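Local coordinates for protein rubisco operon transcriptional regulator (Synechocystis sp., PDB 5Y2W) that probably represses carbon-metabolism genes as a LysR-type transcription factor whose regulatory domain binds 2-phosphoglycolate as a metabolic signal, at residues I111-G116 and E144-A149; L84-R89 and I156-Q161; R90-A95 and T174-D179. One frame throughout, in Å; residues are numbered along the deposited sequence.

Contact 1. Residues I111-G116 and E144-A149; sequences IMREKG and EAIKQA. With PGA (2-phosphoglycolic acid), chain B.
Ile111 and Ile146 lie alongside each other, their chains running in contrary senses, where a loop of the LysR substrate-binding domain, a fold of the periplasmic-binding-protein type, runs over helix 143-151. The tight part of the contact is apolar and buried. Ile111 uses two branches: CG2 sits 3.9 Å from Ile146 CG1, and CD1, carried on the longer arm, comes to 3.7 Å from Ala149 CB one helical turn further on. With its CG1 anti to the carbonyl carbon (chi1 -66°) and the chain extended beyond it, Ile146 carries its CD1 the other way, to the aliphatic part of Arg113, meeting CD at 3.5 Å while the two side chains cross at about a right angle. Leu140 of strand 138-140 packs against Ile111, Ile146 and Ala149 and closes the cluster.

Past Arg113 the loop draws away from the helix, and Lys115 stands exposed to solvent. Arg113 and Glu114 are buried all the same, their charges paired with each other and with the ligand. Arg113, bent at chi2 and chi3, turns its guanidinium back to grip the Glu114 carboxylate side-on, NE to OE2 at 2.9 Å and NH1 to OE1 at 2.8 Å, both oxygens lying close to the guanidinium plane and both met on their syn sides. Two bonds to one carboxylate fix the rotation of the guanidinium. Asn143 takes a further hydrogen bond from NH2, and Asn47 donates to Glu114 OE1. Held this way, the group presents an edge to the phosphate: Arg113 NH1 donates to O2P of 2-phosphoglycolic acid at 2.9 Å, with an N-H...O angle of 164°, and NH2 adds a weak bond to the same oxygen.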
loop_
_atom_site.group_PDB
_atom_site.type_symbol
_atom_site.label_atom_id
_atom_site.label_comp_id
_atom_site.label_asym_id
_atom_site.label_seq_id
_atom_site.Cartn_x
_atom_site.Cartn_y
_atom_site.Cartn_z
ATOM N N ILE A 111 -5.780 -12.540 10.602
ATOM C CA ILE A 111 -5.038 -12.331 9.390
ATOM C C ILE A 111 -3.741 -11.700 9.742
ATOM O O ILE A 111 -3.725 -10.675 10.434
ATOM C CB ILE A 111 -5.817 -11.406 8.445
ATOM C CG1 ILE A 111 -7.223 -11.985 8.163
ATOM C CG2 ILE A 111 -5.030 -11.197 7.153
ATOM C CD1 ILE A 111 -8.304 -10.945 7.991
ATOM N N MET A 112 -2.654 -12.230 9.235
ATOM C CA MET A 112 -1.349 -11.664 9.560
ATOM C C MET A 112 -0.767 -10.879 8.378
ATOM O O MET A 112 -1.077 -11.134 7.232
ATOM C CB MET A 112 -0.374 -12.779 9.880
ATOM C CG MET A 112 -0.529 -13.428 11.236
ATOM S SD MET A 112 0.257 -12.528 12.599
ATOM C CE MET A 112 -0.096 -13.496 14.073
ATOM N N ARG A 113 0.059 -9.893 8.675
ATOM C CA ARG A 113 0.900 -9.227 7.701
ATOM C C ARG A 113 2.014 -10.196 7.257
ATOM O O ARG A 113 2.231 -11.241 7.897
ATOM C CB ARG A 113 1.551 -7.984 8.367
ATOM C CG ARG A 113 0.637 -6.780 8.526
ATOM C CD ARG A 113 0.453 -6.007 7.245
ATOM N NE ARG A 113 1.765 -5.618 6.738
ATOM C CZ ARG A 113 2.470 -4.554 7.124
ATOM N NH1 ARG A 113 3.723 -4.412 6.658
ATOM N NH2 ARG A 113 1.938 -3.654 7.966
ATOM N N GLU A 114 2.710 -9.835 6.176
ATOM C CA GLU A 114 3.920 -10.561 5.677
ATOM C C GLU A 114 5.024 -10.577 6.721
ATOM O O GLU A 114 5.097 -9.659 7.569
ATOM C CB GLU A 114 4.440 -9.927 4.402
ATOM C CG GLU A 114 5.240 -8.604 4.532
ATOM C CD GLU A 114 4.395 -7.375 4.912
ATOM O OE1 GLU A 114 5.018 -6.298 5.125
ATOM O OE2 GLU A 114 3.128 -7.476 5.046
ATOM N N LYS A 115 5.819 -11.656 6.701
ATOM C CA LYS A 115 7.093 -11.748 7.404
ATOM C C LYS A 115 7.948 -10.557 7.029
ATOM O O LYS A 115 8.029 -10.206 5.856
ATOM C CB LYS A 115 7.847 -13.047 7.030
ATOM C CG LYS A 115 7.217 -14.335 7.569
ATOM C CD LYS A 115 8.077 -15.578 7.321
ATOM C CE LYS A 115 7.367 -16.855 7.779
ATOM N NZ LYS A 115 5.975 -17.028 7.224
ATOM N N GLY A 116 8.565 -9.935 8.025
ATOM C CA GLY A 116 9.252 -8.655 7.845
ATOM C C GLY A 116 8.444 -7.451 8.299
ATOM O O GLY A 116 8.980 -6.337 8.439
ATOM N N GLU A 144 -3.890 -2.530 3.544
ATOM C CA GLU A 144 -5.164 -2.270 2.881
ATOM C C GLU A 144 -5.759 -3.639 2.590
ATOM O O GLU A 144 -6.909 -3.842 2.764
ATOM C CB GLU A 144 -5.008 -1.518 1.559
ATOM C CG GLU A 144 -3.807 -0.591 1.516
ATOM C CD GLU A 144 -4.049 0.554 2.440
ATOM O OE1 GLU A 144 -5.197 1.057 2.302
ATOM O OE2 GLU A 144 -3.163 0.907 3.304
ATOM N N ALA A 145 -4.929 -4.578 2.154
ATOM C CA ALA A 145 -5.394 -5.961 1.864
ATOM C C ALA A 145 -6.063 -6.545 3.086
ATOM O O ALA A 145 -7.113 -7.128 2.952
ATOM C CB ALA A 145 -4.223 -6.828 1.461
ATOM N N ILE A 146 -5.451 -6.334 4.273
ATOM C CA ILE A 146 -5.987 -6.822 5.474
ATOM C C ILE A 146 -7.299 -6.155 5.824
ATOM O O ILE A 146 -8.245 -6.835 6.231
ATOM C CB ILE A 146 -5.014 -6.700 6.659
ATOM C CG1 ILE A 146 -3.827 -7.601 6.442
ATOM C CG2 ILE A 146 -5.730 -7.118 7.923
ATOM C CD1 ILE A 146 -2.747 -7.519 7.490
ATOM N N LYS A 147 -7.426 -4.854 5.642
ATOM C CA LYS A 147 -8.743 -4.218 5.908
ATOM C C LYS A 147 -9.854 -4.775 4.987
ATOM O O LYS A 147 -10.998 -4.966 5.413
ATOM C CB LYS A 147 -8.683 -2.729 5.707
ATOM C CG LYS A 147 -7.850 -2.047 6.793
ATOM C CD LYS A 147 -7.977 -0.539 6.724
ATOM C CE LYS A 147 -7.232 0.091 5.552
ATOM N NZ LYS A 147 -7.702 1.497 5.456
ATOM N N GLN A 148 -9.544 -4.918 3.708
ATOM C CA GLN A 148 -10.442 -5.614 2.783
ATOM C C GLN A 148 -10.797 -7.020 3.273
ATOM O O GLN A 148 -11.932 -7.387 3.278
ATOM C CB GLN A 148 -9.802 -5.734 1.396
ATOM C CG GLN A 148 -10.065 -4.557 0.498
ATOM C CD GLN A 148 -11.533 -4.382 0.177
ATOM O OE1 GLN A 148 -12.294 -5.344 0.069
ATOM N NE2 GLN A 148 -11.948 -3.143 0.086
ATOM N N ALA A 149 -9.825 -7.800 3.705
ATOM C CA ALA A 149 -10.166 -9.157 4.192
ATOM C C ALA A 149 -11.100 -9.161 5.401
ATOM O O ALA A 149 -12.053 -9.970 5.489
ATOM C CB ALA A 149 -8.917 -9.975 4.451
HETATM P P PGA B . 5.268 -2.568 9.149
HETATM O O1P PGA B . 5.323 -1.271 10.111
HETATM O O2P PGA B . 4.914 -2.058 7.791
HETATM O O3P PGA B . 4.216 -3.477 9.808
HETATM O O4P PGA B . 6.678 -3.022 9.081
HETATM C C2 PGA B . 4.312 -0.304 10.301
HETATM C C1 PGA B . 4.137 0.085 11.763
HETATM O O1 PGA B . 3.255 0.947 12.073
HETATM O O2 PGA B . 4.882 -0.465 12.601
#

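Contact 2. Residues L84-R89 and I156-Q161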
loop_
_atom_site.group_PDB
_atom_site.type_symbol
_atom_site.label_atom_id
_atom_site.label_comp_id
_atom_site.label_asym_id
_atom_site.label_seq_id
_atom_site.Cartn_x
_atom_site.Cartn_y
_atom_site.Cartn_z
ATOM N N LEU A 84 -1.186 0.381 17.791
ATOM C CA LEU A 84 -1.695 -0.769 17.050
ATOM C C LEU A 84 -2.942 -1.340 17.739
ATOM O O LEU A 84 -2.944 -1.598 18.949
ATOM C CB LEU A 84 -0.647 -1.850 17.021
ATOM C CG LEU A 84 0.742 -1.498 16.505
ATOM C CD1 LEU A 84 1.541 -2.789 16.320
ATOM C CD2 LEU A 84 0.755 -0.722 15.205
ATOM N N VAL A 85 -4.012 -1.517 17.000
ATOM C CA VAL A 85 -5.257 -1.926 17.629
ATOM C C VAL A 85 -5.840 -3.154 16.947
ATOM O O VAL A 85 -5.527 -3.445 15.785
ATOM C CB VAL A 85 -6.301 -0.774 17.609
ATOM C CG1 VAL A 85 -5.884 0.385 18.501
ATOM C CG2 VAL A 85 -6.557 -0.267 16.184
ATOM N N VAL A 86 -6.742 -3.820 17.678
ATOM C CA VAL A 86 -7.508 -4.930 17.145
ATOM C C VAL A 86 -8.704 -4.454 16.307
ATOM O O VAL A 86 -9.576 -3.743 16.779
ATOM C CB VAL A 86 -7.960 -5.901 18.261
ATOM C CG1 VAL A 86 -8.750 -7.051 17.678
ATOM C CG2 VAL A 86 -6.743 -6.461 19.003
ATOM N N ILE A 87 -8.738 -4.898 15.057
ATOM C CA ILE A 87 -9.773 -4.528 14.157
ATOM C C ILE A 87 -10.566 -5.742 13.764
ATOM O O ILE A 87 -10.008 -6.807 13.476
ATOM C CB ILE A 87 -9.185 -3.882 12.909
ATOM C CG1 ILE A 87 -8.418 -2.606 13.326
ATOM C CG2 ILE A 87 -10.312 -3.532 11.919
ATOM C CD1 ILE A 87 -7.447 -2.139 12.287
ATOM N N ALA A 88 -11.874 -5.565 13.749
ATOM C CA ALA A 88 -12.766 -6.607 13.293
ATOM C C ALA A 88 -13.865 -6.002 12.433
ATOM O O ALA A 88 -13.922 -4.782 12.206
ATOM C CB ALA A 88 -13.374 -7.343 14.473
ATOM N N ARG A 89 -14.733 -6.866 11.931
ATOM C CA ARG A 89 -15.890 -6.341 11.291
ATOM C C ARG A 89 -16.923 -6.100 12.339
ATOM O O ARG A 89 -16.922 -6.752 13.377
ATOM C CB ARG A 89 -16.375 -7.272 10.215
ATOM C CG ARG A 89 -17.383 -6.571 9.299
ATOM C CD ARG A 89 -17.602 -7.385 8.064
ATOM N NE ARG A 89 -18.450 -8.547 8.387
ATOM C CZ ARG A 89 -18.804 -9.459 7.489
ATOM N NH1 ARG A 89 -18.383 -9.324 6.242
ATOM N NH2 ARG A 89 -19.557 -10.513 7.833
ATOM N N ILE A 156 -10.175 -11.152 12.087
ATOM C CA ILE A 156 -9.715 -9.924 12.726
ATOM C C ILE A 156 -8.232 -9.849 12.482
ATOM O O ILE A 156 -7.621 -10.808 12.022
ATOM C CB ILE A 156 -10.011 -9.941 14.231
ATOM C CG1 ILE A 156 -9.220 -11.037 14.908
ATOM C CG2 ILE A 156 -11.477 -10.224 14.448
ATOM C CD1 ILE A 156 -9.429 -11.060 16.401
ATOM N N SER A 157 -7.693 -8.677 12.722
ATOM C CA SER A 157 -6.263 -8.424 12.638
ATOM C C SER A 157 -5.872 -7.324 13.636
ATOM O O SER A 157 -6.707 -6.788 14.340
ATOM C CB SER A 157 -5.883 -7.936 11.248
ATOM O OG SER A 157 -4.480 -8.150 11.008
ATOM N N VAL A 158 -4.577 -7.021 13.706
ATOM C CA VAL A 158 -4.078 -5.877 14.487
ATOM C C VAL A 158 -3.313 -5.056 13.483
ATOM O O VAL A 158 -2.460 -5.601 12.766
ATOM C CB VAL A 158 -3.135 -6.324 15.608
ATOM C CG1 VAL A 158 -2.307 -5.139 16.114
ATOM C CG2 VAL A 158 -3.888 -7.040 16.753
ATOM N N LEU A 159 -3.675 -3.784 13.378
ATOM C CA LEU A 159 -3.019 -2.874 12.478
ATOM C C LEU A 159 -2.828 -1.541 13.227
ATOM O O LEU A 159 -3.517 -1.268 14.214
ATOM C CB LEU A 159 -3.926 -2.591 11.267
ATOM C CG LEU A 159 -4.329 -3.673 10.259
ATOM C CD1 LEU A 159 -5.330 -3.141 9.229
ATOM C CD2 LEU A 159 -3.087 -4.174 9.607
ATOM N N SER A 160 -1.961 -0.693 12.701
ATOM C CA SER A 160 -1.880 0.702 13.133
ATOM C C SER A 160 -3.196 1.369 12.982
ATOM O O SER A 160 -3.822 1.298 11.926
ATOM C CB SER A 160 -0.878 1.496 12.290
ATOM O OG SER A 160 -0.878 2.831 12.733
ATOM N N GLN A 161 -3.591 2.063 14.024
ATOM C CA GLN A 161 -4.745 2.923 13.980
ATOM C C GLN A 161 -4.682 3.973 12.897
ATOM O O GLN A 161 -5.723 4.437 12.456
ATOM C CB GLN A 161 -4.864 3.653 15.298
ATOM C CG GLN A 161 -6.266 4.148 15.586
ATOM C CD GLN A 161 -6.534 4.206 17.059
ATOM O OE1 GLN A 161 -5.615 4.263 17.853
ATOM N NE2 GLN A 161 -7.783 4.205 17.431
#
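Val86 and Val158 face each other as a non-hydrogen-bonded antiparallel pair, and their side chains cross obliquely, CG2 of Val86 3.7 Å from CG2 of Val158. In both valines CG2 stands anti to the carbonyl carbon, beside the backbone N, and that places the two methyls against each other. On the same face of the sheet, Leu84 lays its CB 3.8 Å from the other methyl, Val158 CG1, and sends CD2 along the backbone of Ser160, coming to 3.6 Å from its CA. Phe181 packs on Val86 and Val158, and helix 118-129 on Leu84 and Val158. At the Ala88 end of the two strands, Ala88 CB lies only 3.4 Å from Ile156 CG2, closer than usual for two carbons.

The face that carries Val85, Ile87 and Leu159 is built differently. Ile87 and Leu159 stand at about a right angle, the CD1 tip of Ile87 reaching to 3.7 Å from Leu159 CB, so that one side chain ends against the flank of the other; helix 143-151 covers both. Further along, Val85 CG1 meets the amide end of the extended Gln161.

Between the faces, the backbones of Val85 and Leu159 are doubly hydrogen-bonded, as are those of Ile87 and Ser157; Ile87 N to Ser157 O, at 2.9 Å and 173°, is nearly straight. Ser160 OG is engaged with Asn82 and with the backbone N of His162, and its side chain lies about 4 Å from the 2-phosphoglycolic acid at the nearest atoms. With strand 173-176 on the other edge of 81-89, this completes a three-stranded antiparallel sheet, in keeping with the two-lobed binding-protein fold of LysR effector domains, whose ligand lies in the cleft between the lobes.

Contact 3. Residues R90-A95 and T174-D179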
loop_
_atom_site.group_PDB
_atom_site.type_symbol
_atom_site.label_atom_id
_atom_site.label_comp_id
_atom_site.label_asym_id
_atom_site.label_seq_id
_atom_site.Cartn_x
_atom_site.Cartn_y
_atom_site.Cartn_z
ATOM N N ARG A 90 -17.802 -5.151 12.074
ATOM C CA ARG A 90 -18.776 -4.675 13.051
ATOM C C ARG A 90 -19.844 -5.728 13.455
ATOM O O ARG A 90 -20.510 -5.557 14.433
ATOM C CB ARG A 90 -19.455 -3.398 12.502
ATOM C CG ARG A 90 -20.326 -3.645 11.268
ATOM C CD ARG A 90 -20.699 -2.371 10.511
ATOM N NE ARG A 90 -21.571 -1.486 11.279
ATOM C CZ ARG A 90 -21.906 -0.244 10.925
ATOM N NH1 ARG A 90 -22.708 0.462 11.711
ATOM N NH2 ARG A 90 -21.446 0.303 9.796
ATOM N N ASP A 91 -19.982 -6.833 12.732
ATOM C CA ASP A 91 -20.918 -7.895 13.130
ATOM C C ASP A 91 -20.173 -8.897 14.026
ATOM O O ASP A 91 -20.726 -9.912 14.468
ATOM C CB ASP A 91 -21.509 -8.583 11.880
ATOM C CG ASP A 91 -20.425 -9.151 10.941
ATOM O OD1 ASP A 91 -19.197 -8.790 11.005
ATOM O OD2 ASP A 91 -20.818 -9.968 10.099
ATOM N N HIS A 92 -18.920 -8.622 14.335
ATOM C CA HIS A 92 -18.212 -9.552 15.171
ATOM C C HIS A 92 -18.947 -9.580 16.499
ATOM O O HIS A 92 -19.384 -8.552 16.960
ATOM C CB HIS A 92 -16.774 -9.119 15.341
ATOM C CG HIS A 92 -15.900 -10.151 15.943
ATOM N ND1 HIS A 92 -15.812 -10.343 17.300
ATOM C CD2 HIS A 92 -15.017 -11.012 15.382
ATOM C CE1 HIS A 92 -14.930 -11.297 17.555
ATOM N NE2 HIS A 92 -14.424 -11.710 16.407
ATOM N N PRO A 93 -19.044 -10.756 17.133
ATOM C CA PRO A 93 -19.771 -10.903 18.433
ATOM C C PRO A 93 -19.258 -10.073 19.592
ATOM O O PRO A 93 -19.996 -9.808 20.557
ATOM C CB PRO A 93 -19.592 -12.406 18.764
ATOM C CG PRO A 93 -19.372 -13.054 17.434
ATOM C CD PRO A 93 -18.642 -12.068 16.579
ATOM N N LEU A 94 -17.978 -9.695 19.516
ATOM C CA LEU A 94 -17.359 -8.847 20.518
ATOM C C LEU A 94 -17.313 -7.408 20.112
ATOM O O LEU A 94 -16.843 -6.551 20.875
ATOM C CB LEU A 94 -15.965 -9.298 20.838
ATOM C CG LEU A 94 -15.844 -10.737 21.258
ATOM C CD1 LEU A 94 -14.354 -11.028 21.360
ATOM C CD2 LEU A 94 -16.609 -11.002 22.556
ATOM N N ALA A 95 -17.862 -7.102 18.949
ATOM C CA ALA A 95 -17.880 -5.722 18.551
ATOM C C ALA A 95 -18.737 -5.011 19.554
ATOM O O ALA A 95 -19.852 -5.474 19.886
ATOM C CB ALA A 95 -18.473 -5.567 17.171
ATOM N N THR A 174 -14.239 -2.009 12.861
ATOM C CA THR A 174 -14.462 -1.556 14.200
ATOM C C THR A 174 -13.253 -1.977 15.017
ATOM O O THR A 174 -12.611 -2.998 14.709
ATOM C CB THR A 174 -15.772 -2.203 14.755
ATOM O OG1 THR A 174 -16.084 -1.624 16.000
ATOM C CG2 THR A 174 -15.603 -3.695 15.011
ATOM N N ILE A 175 -12.950 -1.208 16.047
ATOM C CA ILE A 175 -11.890 -1.547 16.998
ATOM C C ILE A 175 -12.481 -2.360 18.131
ATOM O O ILE A 175 -13.444 -1.920 18.767
ATOM C CB ILE A 175 -11.201 -0.298 17.557
ATOM C CG1 ILE A 175 -10.386 0.351 16.446
ATOM C CG2 ILE A 175 -10.262 -0.656 18.675
ATOM C CD1 ILE A 175 -10.073 1.812 16.665
ATOM N N LEU A 176 -11.939 -3.564 18.352
ATOM C CA LEU A 176 -12.305 -4.338 19.519
ATOM C C LEU A 176 -11.462 -3.894 20.736
ATOM O O LEU A 176 -10.204 -3.827 20.683
ATOM C CB LEU A 176 -12.098 -5.806 19.253
ATOM C CG LEU A 176 -12.914 -6.421 18.093
ATOM C CD1 LEU A 176 -12.609 -7.907 18.044
ATOM C CD2 LEU A 176 -14.407 -6.186 18.270
ATOM N N ASP A 177 -12.156 -3.622 21.837
ATOM C CA ASP A 177 -11.524 -3.092 23.088
ATOM C C ASP A 177 -10.941 -4.211 23.903
ATOM O O ASP A 177 -11.464 -4.561 24.952
ATOM C CB ASP A 177 -12.565 -2.311 23.930
ATOM C CG ASP A 177 -11.954 -1.685 25.207
ATOM O OD1 ASP A 177 -10.740 -1.338 25.227
ATOM O OD2 ASP A 177 -12.688 -1.552 26.206
ATOM N N ILE A 178 -9.885 -4.793 23.374
ATOM C CA ILE A 178 -9.238 -5.923 23.931
ATOM C C ILE A 178 -8.179 -5.428 24.891
ATOM O O ILE A 178 -7.506 -4.459 24.570
ATOM C CB ILE A 178 -8.475 -6.726 22.867
ATOM C CG1 ILE A 178 -9.338 -7.051 21.654
ATOM C CG2 ILE A 178 -7.871 -7.973 23.495
ATOM C CD1 ILE A 178 -10.587 -7.867 21.916
ATOM N N ASP A 179 -8.026 -6.111 26.039
ATOM C CA ASP A 179 -6.977 -5.814 27.007
ATOM C C ASP A 179 -5.622 -5.969 26.338
ATOM O O ASP A 179 -5.450 -6.815 25.447
ATOM C CB ASP A 179 -6.977 -6.801 28.172
ATOM C CG ASP A 179 -8.156 -6.613 29.149
ATOM O OD1 ASP A 179 -8.826 -5.563 29.130
ATOM O OD2 ASP A 179 -8.370 -7.547 29.953
HETATM O O HOH W 1 -15.215 -4.305 21.501
#
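Arg90 begins the contact by setting its backbone against Thr174: CA lies 3.9 Å from Thr174 CG2, while the guanidinium end leads away from the strand. His92 turns inward next. Its CG is anti to the backbone N (chi1 -168°), which brings one face of the imidazole against Leu176, whose CD1 makes a CH-pi contact 4.2 Å from the ring centroid. Pro93 CD lies against the opposite face, also toward the rim. Both ring nitrogens have partners: ND1 accepts a hydrogen bond from Leu94 N at 3.2 Å, and NE2 is bonded to Glu108. With the imidazole cut back to an alanine here, Leu94 N and Glu108 would probably lose these mates, and Leu176 CD1 the ring surface it rests on.

Leu94 sits inside the type I turn that Ala95 N closes onto His92 O. Its CB approaches Leu176 CD2, and its carbonyl accepts from a water, 2.8 Å from Leu94 O, that in turn accepts from Asp177 N, bridging the two segments. Ala95 ends the run with its CA 3.5 Å from Leu176 CD2 and its methyl facing Thr174 CG2.

Leu176 thus meets His92, Leu94 and Ala95 together. The loop continues directly from strand 81-89 and folds back beside strand 173-176, outermost in the three-stranded sheet within this chain; its Leu176 also packs on Val86 and Ala88.

Strand 81-89 ties contacts 2 and 3 together: it pairs with 157-160 on one edge and 173-176 on the other, Ala88 N lying 2.8 Å from Thr174 O and Val86 O 2.8 Å from Leu176 N. Their centres are about 9 Å apart. Contact 1 joins the sheet on the 157-160 side, where Ile111 N is 2.9 Å from Ile156 O, Ile111 O is 2.7 Å from Ser157 OG, and Ile146 CG2 packs on Ser157 CB. The ligand is met at contact 1 through Arg113 and approached at contact 2 by Ser160, whereas contact 3, about 18 Å from contact 1 between centres, lies at the surface.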